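PDB 3G87: malonyl CoA-acyl carrier protein transacylase from Burkholderia pseudomallei, which probably transfers the malonyl group of malonyl-CoA onto the thiol of holo acyl carrier protein, releasing free CoA. Local coordinates for residues 194-199 with 247-252; 154-157 with 163-166; 115-120 with 243-248; 126-131 with 170-175. One frame throughout, in Å; residues are numbered along the deposited sequence.

How the contacts relate
Following the chain from the N terminus, 115-120 comes first, on helix 107-123, and waits for 243-248 to complete contact 3, which closes the widest loop. Nested within it, contact 4 sets the helix that follows strand 162-168 against strand 127-133. Contact 2, the hairpin 154-157 with 163-166, is nested inside contact 4 and belongs to the same antiparallel sheet. Contact 1 begins after contact 4 has closed, and its second segment overlaps that of contact 3, sharing S247 and P248. Backbone and side-chain bonds join contact 1 to contact 2, V249 N to A155 O and S166 OG to F195 O, tying the antiparallel sheet to the presumed active site, while contacts 3 and 4 do not touch.

Contact 1: 194-199 with 247-252; sequences AFHSKF and SPVRWC
A valine methyl sits almost squarely on the face of an imidazole: V249 CG2 lies 3.5 Å from the centroid of the H196 ring and only 7° off the ring normal, a clean CH-pi contact. The methyl is close to every ring atom at once, with CE1 and NE2 of H196 both 3.6 Å from V249 CG2. A second grip comes at the edge of the same ring. There the single N-H of H196 ND1 is shared between two backbone carbonyls, S247 O (3.0 Å, 134° at the hydrogen) and Q244 O, which fits both bonds being weak. The other ring nitrogen, NE2, is hydrogen-bonded to S92 OG, in a GxSxG sequence that probably forms the nucleophile elbow. This is consistent with the serine-histidine pair of malonyl-CoA transacylases, in which backbone carbonyls set the histidine's orientation. With CG anti to its own carbonyl carbon (chi1 -70°), H196 puts the ring with one face on V249 CG2 and its ND1 edge at S247 O.

Beyond H196 the loop is fixed by S197. Its OG bonds A194 O (2.8 Å) and receives F199 N (3.2 Å), an ST turn that leads into the short 3-10 segment.

H196 thus stands where several elements meet. Its side chain touches R117 of helix 107-123 and A155 of strand 153-159, and V249 makes backbone bonds to A155 and D157 of that strand just before helix 251-264 begins.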
loop_
_atom_site.group_PDB
_atom_site.type_symbol
_atom_site.label_atom_id
_atom_site.label_comp_id
_atom_site.label_asym_id
_atom_site.label_seq_id
_atom_site.Cartn_x
_atom_site.Cartn_y
_atom_site.Cartn_z
ATOM N N ALA A 194 9.688 2.341 11.070
ATOM C CA ALA A 194 10.148 3.174 9.986
ATOM C C ALA A 194 9.947 2.277 8.777
ATOM O O ALA A 194 10.889 1.584 8.372
ATOM C CB ALA A 194 11.611 3.442 10.197
ATOM N N PHE A 195 8.729 2.273 8.229
ATOM C CA PHE A 195 8.372 1.341 7.173
ATOM C C PHE A 195 8.957 1.837 5.881
ATOM O O PHE A 195 9.101 3.046 5.686
ATOM C CB PHE A 195 6.850 1.177 7.040
ATOM C CG PHE A 195 6.184 0.506 8.254
ATOM C CD1 PHE A 195 6.939 -0.311 9.137
ATOM C CD2 PHE A 195 4.802 0.673 8.504
ATOM C CE1 PHE A 195 6.345 -0.933 10.264
ATOM C CE2 PHE A 195 4.205 0.060 9.646
ATOM C CZ PHE A 195 4.971 -0.751 10.502
ATOM N N HIS A 196 9.302 0.904 5.035
ATOM C CA HIS A 196 9.804 1.176 3.705
ATOM C C HIS A 196 11.102 1.944 3.754
ATOM O O HIS A 196 11.264 2.905 3.055
ATOM C CB HIS A 196 8.727 1.856 2.832
ATOM C CG HIS A 196 7.598 0.944 2.465
ATOM N ND1 HIS A 196 7.735 -0.096 1.592
ATOM C CD2 HIS A 196 6.330 0.885 2.903
ATOM C CE1 HIS A 196 6.607 -0.751 1.491
ATOM N NE2 HIS A 196 5.743 -0.181 2.288
ATOM N N SER A 197 11.981 1.504 4.650
ATOM C CA SER A 197 13.332 2.043 4.853
ATOM C C SER A 197 14.242 0.861 5.210
ATOM O O SER A 197 13.785 -0.282 5.296
ATOM C CB SER A 197 13.377 3.062 6.004
ATOM O OG SER A 197 13.389 2.401 7.288
ATOM N N LYS A 198 15.515 1.161 5.429
ATOM C CA LYS A 198 16.530 0.153 5.796
ATOM C C LYS A 198 16.274 -0.558 7.127
ATOM O O LYS A 198 16.870 -1.587 7.371
ATOM C CB LYS A 198 17.917 0.797 5.879
ATOM C CG LYS A 198 18.041 1.925 6.946
ATOM C CD LYS A 198 19.495 2.468 7.010
ATOM C CE LYS A 198 19.497 3.859 7.672
ATOM N NZ LYS A 198 20.877 4.459 7.792
ATOM N N PHE A 199 15.443 0.016 7.993
ATOM C CA PHE A 199 15.113 -0.638 9.257
ATOM C C PHE A 199 14.268 -1.902 9.064
ATOM O O PHE A 199 14.258 -2.776 9.922
ATOM C CB PHE A 199 14.577 0.365 10.315
ATOM C CG PHE A 199 15.583 1.468 10.632
ATOM C CD1 PHE A 199 16.657 1.226 11.496
ATOM C CD2 PHE A 199 15.529 2.706 9.975
ATOM C CE1 PHE A 199 17.632 2.208 11.760
ATOM C CE2 PHE A 199 16.485 3.690 10.238
ATOM C CZ PHE A 199 17.536 3.436 11.147
ATOM N N SER A 247 12.006 -0.891 0.588
ATOM C CA SER A 247 12.201 0.039 -0.489
ATOM C C SER A 247 11.142 1.114 -0.462
ATOM O O SER A 247 10.103 0.880 0.007
ATOM C CB SER A 247 12.125 -0.709 -1.795
ATOM O OG SER A 247 13.328 -1.312 -2.085
ATOM N N PRO A 248 11.395 2.290 -0.994
ATOM C CA PRO A 248 10.288 3.276 -1.061
ATOM C C PRO A 248 9.170 2.887 -2.018
ATOM O O PRO A 248 9.372 2.182 -3.012
ATOM C CB PRO A 248 10.967 4.592 -1.495
ATOM C CG PRO A 248 12.366 4.230 -1.850
ATOM C CD PRO A 248 12.718 2.872 -1.295
ATOM N N VAL A 249 7.989 3.329 -1.698
ATOM C CA VAL A 249 6.830 2.997 -2.481
ATOM C C VAL A 249 6.768 4.053 -3.546
ATOM O O VAL A 249 6.644 5.272 -3.249
ATOM C CB VAL A 249 5.555 3.059 -1.642
ATOM C CG1 VAL A 249 4.315 3.013 -2.533
ATOM C CG2 VAL A 249 5.525 1.927 -0.621
ATOM N N ARG A 250 6.828 3.629 -4.795
ATOM C CA ARG A 250 6.917 4.649 -5.854
ATOM C C ARG A 250 5.588 4.815 -6.518
ATOM O O ARG A 250 5.422 4.539 -7.714
ATOM C CB ARG A 250 8.024 4.308 -6.830
ATOM C CG ARG A 250 9.426 4.646 -6.221
ATOM C CD ARG A 250 10.561 3.903 -6.988
ATOM N NE ARG A 250 10.845 4.492 -8.284
ATOM C CZ ARG A 250 11.614 3.918 -9.210
ATOM N NH1 ARG A 250 12.128 2.721 -8.996
ATOM N NH2 ARG A 250 11.838 4.528 -10.373
ATOM N N TRP A 251 4.651 5.323 -5.752
ATOM C CA TRP A 251 3.309 5.542 -6.165
ATOM C C TRP A 251 3.086 6.500 -7.329
ATOM O O TRP A 251 2.424 6.141 -8.270
ATOM C CB TRP A 251 2.417 5.862 -4.992
ATOM C CG TRP A 251 1.043 5.835 -5.384
ATOM C CD1 TRP A 251 0.248 6.893 -5.593
ATOM C CD2 TRP A 251 0.286 4.699 -5.721
ATOM N NE1 TRP A 251 -0.941 6.508 -5.996
ATOM C CE2 TRP A 251 -0.962 5.155 -6.093
ATOM C CE3 TRP A 251 0.533 3.330 -5.713
ATOM C CZ2 TRP A 251 -1.967 4.309 -6.453
ATOM C CZ3 TRP A 251 -0.442 2.500 -6.075
ATOM C CH2 TRP A 251 -1.690 2.979 -6.448
ATOM N N CYS A 252 3.624 7.708 -7.228
ATOM C CA CYS A 252 3.552 8.738 -8.234
ATOM C C CYS A 252 4.056 8.272 -9.580
ATOM O O CYS A 252 3.403 8.416 -10.546
ATOM C CB CYS A 252 4.242 10.046 -7.758
ATOM S SG CYS A 252 4.281 11.402 -8.899
#

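Contact 2: 154-157 with 163-166; sequences IAND and LVIS
I154 starts the pairing without a conventional hydrogen bond: its CA approaches V164 O at 3.5 Å as a CA-H...O contact, while CG2 comes within 4.1 Å of L163 CD2. It is a non-hydrogen-bonded partner of I165, and the two side chains diverge, although both lean on I140 of helix 137-146.

At A155 the strand bulges. A155 N gives V164 O a short, straight bond (2.6 Å, 170°), and N156 N reaches the same oxygen at 3.3 Å, so two consecutive N-H groups share one carbonyl. This is a classic beta bulge, with A155 in the near-helical backbone conformation usual for its first position. The A155 methyl swings toward the partner strand and rests 3.4 Å from S166 OG, a hydroxyl whose hydrogen-bond partner is F195 O.

N156 returns to regular antiparallel pairing. Its O accepts V164 N at 3.0 Å. Its CB lies beside V164 CG2, the branch anti to valine's carbonyl carbon, and the two side chains point the same way on one face of the sheet.

D157 and L163 run side by side on the other face, with OD1 of D157 3.5 Å from L163 CD2.

The hairpin belongs to what looks like the ferredoxin-like small subdomain of this family. Backbone bonds hold it together: V164 O satisfies both N-H groups of the bulge, and the A155 methyl there also touches H196; apolar carbon does most of the side-chain packing.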
loop_
_atom_site.group_PDB
_atom_site.type_symbol
_atom_site.label_atom_id
_atom_site.label_comp_id
_atom_site.label_asym_id
_atom_site.label_seq_id
_atom_site.Cartn_x
_atom_site.Cartn_y
_atom_site.Cartn_z
ATOM N N ILE A 154 13.019 9.133 2.235
ATOM C CA ILE A 154 11.710 9.053 1.686
ATOM C C ILE A 154 11.238 7.580 1.631
ATOM O O ILE A 154 11.944 6.688 1.101
ATOM C CB ILE A 154 11.645 9.636 0.281
ATOM C CG1 ILE A 154 12.395 10.967 0.209
ATOM C CG2 ILE A 154 10.177 9.690 -0.203
ATOM C CD1 ILE A 154 11.671 12.137 0.749
ATOM N N ALA A 155 10.032 7.361 2.138
ATOM C CA ALA A 155 9.452 6.031 2.162
ATOM C C ALA A 155 8.316 5.826 1.157
ATOM O O ALA A 155 8.148 4.712 0.650
ATOM C CB ALA A 155 8.946 5.717 3.581
ATOM N N ASN A 156 7.492 6.872 0.966
ATOM C CA ASN A 156 6.431 6.950 -0.033
ATOM C C ASN A 156 6.652 8.161 -0.916
ATOM O O ASN A 156 6.812 9.241 -0.423
ATOM C CB ASN A 156 5.054 7.200 0.612
ATOM C CG ASN A 156 4.524 6.041 1.448
ATOM O OD1 ASN A 156 5.192 5.007 1.674
ATOM N ND2 ASN A 156 3.263 6.202 1.905
ATOM N N ASP A 157 6.633 8.009 -2.230
ATOM C CA ASP A 157 6.525 9.180 -3.055
ATOM C C ASP A 157 5.142 9.115 -3.661
ATOM O O ASP A 157 4.909 8.368 -4.611
ATOM C CB ASP A 157 7.593 9.203 -4.137
ATOM C CG ASP A 157 7.352 10.316 -5.145
ATOM O OD1 ASP A 157 6.673 11.345 -4.822
ATOM O OD2 ASP A 157 7.802 10.135 -6.283
ATOM N N LEU A 163 4.803 13.334 0.184
ATOM C CA LEU A 163 5.789 12.311 0.365
ATOM C C LEU A 163 5.788 11.961 1.806
ATOM O O LEU A 163 5.404 12.746 2.604
ATOM C CB LEU A 163 7.173 12.785 -0.066
ATOM C CG LEU A 163 7.376 13.309 -1.483
ATOM C CD1 LEU A 163 7.267 14.733 -1.634
ATOM C CD2 LEU A 163 8.543 12.819 -2.227
ATOM N N VAL A 164 6.211 10.744 2.100
ATOM C CA VAL A 164 6.332 10.223 3.434
ATOM C C VAL A 164 7.753 9.854 3.770
ATOM O O VAL A 164 8.432 9.249 3.027
ATOM C CB VAL A 164 5.418 8.999 3.659
ATOM C CG1 VAL A 164 5.312 8.649 5.075
ATOM C CG2 VAL A 164 4.136 9.205 3.091
ATOM N N ILE A 165 8.165 10.237 4.945
ATOM C CA ILE A 165 9.454 9.932 5.452
ATOM C C ILE A 165 9.361 8.932 6.541
ATOM O O ILE A 165 8.369 8.790 7.166
ATOM C CB ILE A 165 10.169 11.170 6.031
ATOM C CG1 ILE A 165 9.282 11.882 7.009
ATOM C CG2 ILE A 165 10.653 12.096 4.954
ATOM C CD1 ILE A 165 9.851 13.088 7.521
ATOM N N SER A 166 10.438 8.215 6.723
ATOM C CA SER A 166 10.592 7.354 7.833
ATOM C C SER A 166 12.005 7.280 8.278
ATOM O O SER A 166 12.893 7.521 7.539
ATOM C CB SER A 166 9.930 5.973 7.618
ATOM O OG SER A 166 10.498 5.280 6.611
#

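Contact 3: 115-120 with 243-248; sequences ARRAEL and QQIASP
Q244 OE1 is gripped twice, by NH2 of R117 at 2.6 Å and by a water at 3.1 Å. The arginine bond is short but weak, since the angle at the hydrogen is only 129°. OE1 meets the guanidinium at its edge, and the amide plane stands 73° from the guanidinium plane, so the two flat groups are turned nearly crosswise. The water closes a ring, because it also accepts from R117 NE at 2.9 Å.

Two further bonds lead to S92: R117 NH2 to S92 OG and Q244 NE2 to S92 O. Helix 107-123 and the loop before helix 251-264 are therefore both tied to the GxSxG turn, which resembles the nucleophile elbow of alpha/beta-hydrolase-like transacylases. In malonyl transferases an arginine in this setting typically holds the carboxylate of the malonyl group; the position of R117 is consistent with such a role.

R117 reaches Q244 because CG is anti to the backbone N (chi1 179°) and the chain stays extended as far as NE. On the way it slides past I245, which runs in the opposite direction, with CG1 of I245 3.9 Å from R117 NE. I245 CD1 lies 4.2 Å from R117 CG. The arginine side chain also leans on F96 of helix 94-101, the helix that follows the elbow.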
loop_
_atom_site.group_PDB
_atom_site.type_symbol
_atom_site.label_atom_id
_atom_site.label_comp_id
_atom_site.label_asym_id
_atom_site.label_seq_id
_atom_site.Cartn_x
_atom_site.Cartn_y
_atom_site.Cartn_z
ATOM N N ALA A 115 -0.561 -11.768 6.803
ATOM C CA ALA A 115 -0.377 -12.043 8.190
ATOM C C ALA A 115 1.087 -12.193 8.588
ATOM O O ALA A 115 1.465 -11.689 9.554
ATOM C CB ALA A 115 -1.180 -13.188 8.614
ATOM N N ARG A 116 1.901 -12.846 7.803
ATOM C CA ARG A 116 3.318 -12.907 8.100
ATOM C C ARG A 116 3.985 -11.558 7.919
ATOM O O ARG A 116 4.741 -11.164 8.734
ATOM C CB ARG A 116 4.031 -14.014 7.316
ATOM C CG ARG A 116 5.502 -14.190 7.577
ATOM C CD ARG A 116 5.833 -15.333 8.434
ATOM N NE ARG A 116 4.961 -15.411 9.582
ATOM C CZ ARG A 116 5.225 -15.049 10.833
ATOM N NH1 ARG A 116 4.313 -15.187 11.738
ATOM N NH2 ARG A 116 6.366 -14.609 11.215
ATOM N N ARG A 117 3.662 -10.858 6.856
ATOM C CA ARG A 117 4.166 -9.528 6.616
ATOM C C ARG A 117 3.827 -8.565 7.745
ATOM O O ARG A 117 4.639 -7.852 8.201
ATOM C CB ARG A 117 3.674 -8.997 5.275
ATOM C CG ARG A 117 4.128 -7.614 4.948
ATOM C CD ARG A 117 3.408 -7.084 3.792
ATOM N NE ARG A 117 4.075 -6.023 3.081
ATOM C CZ ARG A 117 3.660 -4.777 3.055
ATOM N NH1 ARG A 117 2.636 -4.424 3.768
ATOM N NH2 ARG A 117 4.284 -3.903 2.351
ATOM N N ALA A 118 2.600 -8.626 8.182
ATOM C CA ALA A 118 2.067 -7.744 9.168
ATOM C C ALA A 118 2.628 -8.036 10.530
ATOM O O ALA A 118 2.965 -7.138 11.233
ATOM C CB ALA A 118 0.561 -7.780 9.166
ATOM N N GLU A 119 2.755 -9.302 10.862
ATOM C CA GLU A 119 3.444 -9.711 12.097
ATOM C C GLU A 119 4.883 -9.229 12.149
ATOM O O GLU A 119 5.264 -8.608 13.151
ATOM C CB GLU A 119 3.375 -11.224 12.305
ATOM C CG GLU A 119 4.217 -11.712 13.456
ATOM C CD GLU A 119 3.859 -11.083 14.810
ATOM O OE1 GLU A 119 2.685 -10.755 15.029
ATOM O OE2 GLU A 119 4.761 -10.915 15.676
ATOM N N LEU A 120 5.680 -9.470 11.094
ATOM C CA LEU A 120 7.091 -9.025 11.141
ATOM C C LEU A 120 7.210 -7.486 11.220
ATOM O O LEU A 120 8.005 -6.921 12.030
ATOM C CB LEU A 120 7.911 -9.540 9.953
ATOM C CG LEU A 120 7.972 -11.054 9.808
ATOM C CD1 LEU A 120 8.264 -11.434 8.347
ATOM C CD2 LEU A 120 9.007 -11.650 10.761
ATOM N N GLN A 243 11.338 -7.376 -1.938
ATOM C CA GLN A 243 12.042 -6.134 -1.974
ATOM C C GLN A 243 11.174 -4.932 -1.594
ATOM O O GLN A 243 11.649 -3.982 -1.063
ATOM C CB GLN A 243 12.686 -6.002 -3.336
ATOM C CG GLN A 243 14.095 -5.526 -3.297
ATOM C CD GLN A 243 15.064 -6.405 -2.561
ATOM O OE1 GLN A 243 15.069 -7.623 -2.694
ATOM N NE2 GLN A 243 15.937 -5.781 -1.815
ATOM N N GLN A 244 9.889 -5.041 -1.844
ATOM C CA GLN A 244 8.908 -4.005 -1.550
ATOM C C GLN A 244 9.011 -3.412 -0.136
ATOM O O GLN A 244 8.941 -2.247 0.040
ATOM C CB GLN A 244 7.508 -4.575 -1.823
ATOM C CG GLN A 244 6.428 -3.615 -2.090
ATOM C CD GLN A 244 5.263 -3.783 -1.158
ATOM O OE1 GLN A 244 5.433 -3.935 -0.007
ATOM N NE2 GLN A 244 4.100 -3.762 -1.670
ATOM N N ILE A 245 9.214 -4.273 0.848
ATOM C CA ILE A 245 9.223 -3.950 2.252
ATOM C C ILE A 245 10.272 -2.955 2.724
ATOM O O ILE A 245 9.996 -2.146 3.540
ATOM C CB ILE A 245 9.297 -5.261 3.094
ATOM C CG1 ILE A 245 7.948 -5.897 3.235
ATOM C CG2 ILE A 245 9.879 -5.039 4.422
ATOM C CD1 ILE A 245 8.006 -7.314 3.425
ATOM N N ALA A 246 11.479 -3.046 2.212
ATOM C CA ALA A 246 12.516 -2.136 2.612
ATOM C C ALA A 246 12.816 -0.998 1.625
ATOM O O ALA A 246 13.720 -0.248 1.822
ATOM C CB ALA A 246 13.758 -2.884 2.964
ATOM N N SER A 247 12.006 -0.891 0.588
ATOM C CA SER A 247 12.201 0.039 -0.489
ATOM C C SER A 247 11.142 1.114 -0.462
ATOM O O SER A 247 10.103 0.880 0.007
ATOM C CB SER A 247 12.125 -0.709 -1.795
ATOM O OG SER A 247 13.328 -1.312 -2.085
ATOM N N PRO A 248 11.395 2.290 -0.994
ATOM C CA PRO A 248 10.288 3.276 -1.061
ATOM C C PRO A 248 9.170 2.887 -2.018
ATOM O O PRO A 248 9.372 2.182 -3.012
ATOM C CB PRO A 248 10.967 4.592 -1.495
ATOM C CG PRO A 248 12.366 4.230 -1.850
ATOM C CD PRO A 248 12.718 2.872 -1.295
HETATM O O HOH W 1 5.556 -6.988 0.740
#

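Contact 4: 126-131 with 170-175; sequences DGAMAA and HEIARA
I172 and A128 meet at the root of the isoleucine: CB of I172 is 3.8 Å from A128 CB. From there the side chain forks over strand 127-133. The CG2 branch, anti to I172's own backbone N, rests between two methyls, 3.9 Å from A128 CB and 4.1 Å from A130 CB, and so spans the alanines two residues apart on the face of the strand turned to the helix. The other branch, CG1, passes over the main chain. Placed anti to the carbonyl carbon (chi1 -71°), CG1 lies 3.5 Å from A128 O, and the tip CD1 continues to within 4.1 Å of M129 CA. M129 itself turns its side chain to the reverse side of the sheet, against V164, S166 and F195.

The two short segments run roughly in the same direction, their axes 28° apart and 7.5 Å distant at closest approach. This helix-on-sheet packing, in which helix 169-175 covers one face, is consistent with the ferredoxin-like small subdomain of this family; I172 also touches I165 and R188 on the flanking strands.

No hydrogen bond crosses between the segments, so the fit rests on van der Waals contact, and the small alanine methyls let the helix come close to the strand.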
loop_
_atom_site.group_PDB
_atom_site.type_symbol
_atom_site.label_atom_id
_atom_site.label_comp_id
_atom_site.label_asym_id
_atom_site.label_seq_id
_atom_site.Cartn_x
_atom_site.Cartn_y
_atom_site.Cartn_z
ATOM N N ASP A 126 10.917 1.392 17.702
ATOM C CA ASP A 126 11.751 2.554 17.632
ATOM C C ASP A 126 11.790 3.350 16.317
ATOM O O ASP A 126 12.504 4.253 16.210
ATOM C CB ASP A 126 13.135 2.179 18.149
ATOM C CG ASP A 126 13.137 1.857 19.647
ATOM O OD1 ASP A 126 12.401 2.492 20.398
ATOM O OD2 ASP A 126 13.861 0.963 20.089
ATOM N N GLY A 127 10.950 3.036 15.362
ATOM C CA GLY A 127 10.838 3.865 14.164
ATOM C C GLY A 127 9.539 4.642 14.123
ATOM O O GLY A 127 8.652 4.469 14.997
ATOM N N ALA A 128 9.419 5.494 13.109
ATOM C CA ALA A 128 8.264 6.304 12.888
ATOM C C ALA A 128 8.198 6.777 11.414
ATOM O O ALA A 128 9.168 6.600 10.627
ATOM C CB ALA A 128 8.324 7.471 13.790
ATOM N N MET A 129 7.071 7.423 11.069
ATOM C CA MET A 129 6.831 7.998 9.741
ATOM C C MET A 129 5.986 9.270 9.861
ATOM O O MET A 129 5.246 9.435 10.832
ATOM C CB MET A 129 6.083 6.996 8.851
ATOM C CG MET A 129 6.698 5.572 8.781
ATOM S SD MET A 129 5.618 4.432 7.885
ATOM C CE MET A 129 5.864 4.899 6.167
ATOM N N ALA A 130 6.077 10.142 8.868
ATOM C CA ALA A 130 5.360 11.387 8.837
ATOM C C ALA A 130 5.188 11.765 7.405
ATOM O O ALA A 130 6.058 11.552 6.588
ATOM C CB ALA A 130 6.107 12.448 9.566
ATOM N N ALA A 131 4.035 12.307 7.080
ATOM C CA ALA A 131 3.745 12.662 5.735
ATOM C C ALA A 131 4.046 14.137 5.632
ATOM O O ALA A 131 3.696 14.925 6.558
ATOM C CB ALA A 131 2.273 12.392 5.426
ATOM N N HIS A 170 12.945 9.542 17.071
ATOM C CA HIS A 170 13.412 10.868 17.499
ATOM C C HIS A 170 13.718 11.813 16.328
ATOM O O HIS A 170 13.429 13.024 16.415
ATOM C CB HIS A 170 14.570 10.724 18.483
ATOM C CG HIS A 170 15.845 10.232 17.870
ATOM N ND1 HIS A 170 16.823 11.091 17.399
ATOM C CD2 HIS A 170 16.332 8.974 17.702
ATOM C CE1 HIS A 170 17.840 10.381 16.932
ATOM N NE2 HIS A 170 17.565 9.093 17.098
ATOM N N GLU A 171 14.191 11.247 15.215
ATOM C CA GLU A 171 14.504 12.007 14.000
ATOM C C GLU A 171 13.229 12.427 13.396
ATOM O O GLU A 171 13.026 13.612 13.046
ATOM C CB GLU A 171 15.319 11.190 13.018
ATOM C CG GLU A 171 16.776 11.003 13.480
ATOM C CD GLU A 171 17.761 10.504 12.395
ATOM O OE1 GLU A 171 17.380 10.272 11.218
ATOM O OE2 GLU A 171 18.961 10.333 12.730
ATOM N N ILE A 172 12.300 11.489 13.311
ATOM C CA ILE A 172 11.011 11.860 12.777
ATOM C C ILE A 172 10.412 12.970 13.676
ATOM O O ILE A 172 9.800 13.917 13.168
ATOM C CB ILE A 172 10.066 10.653 12.618
ATOM C CG1 ILE A 172 10.525 9.730 11.447
ATOM C CG2 ILE A 172 8.652 11.130 12.461
ATOM C CD1 ILE A 172 10.288 10.247 9.973
ATOM N N ALA A 173 10.582 12.865 14.979
ATOM C CA ALA A 173 10.115 13.827 15.942
ATOM C C ALA A 173 10.743 15.209 15.730
ATOM O O ALA A 173 10.073 16.184 15.618
ATOM C CB ALA A 173 10.408 13.317 17.308
ATOM N N ARG A 174 12.064 15.254 15.604
ATOM C CA ARG A 174 12.750 16.497 15.271
ATOM C C ARG A 174 12.426 17.106 13.938
ATOM O O ARG A 174 12.563 18.257 13.803
ATOM C CB ARG A 174 14.244 16.387 15.443
ATOM C CG ARG A 174 14.585 15.455 16.467
ATOM C CD ARG A 174 15.681 15.835 17.347
ATOM N NE ARG A 174 16.064 14.637 18.066
ATOM C CZ ARG A 174 16.638 14.555 19.260
ATOM N NH1 ARG A 174 16.939 15.609 19.976
ATOM N NH2 ARG A 174 16.894 13.350 19.718
ATOM N N ALA A 175 11.989 16.320 12.976
ATOM C CA ALA A 175 11.591 16.814 11.683
ATOM C C ALA A 175 10.409 17.725 11.727
ATOM O O ALA A 175 10.319 18.589 10.906
ATOM C CB ALA A 175 11.318 15.697 10.744
#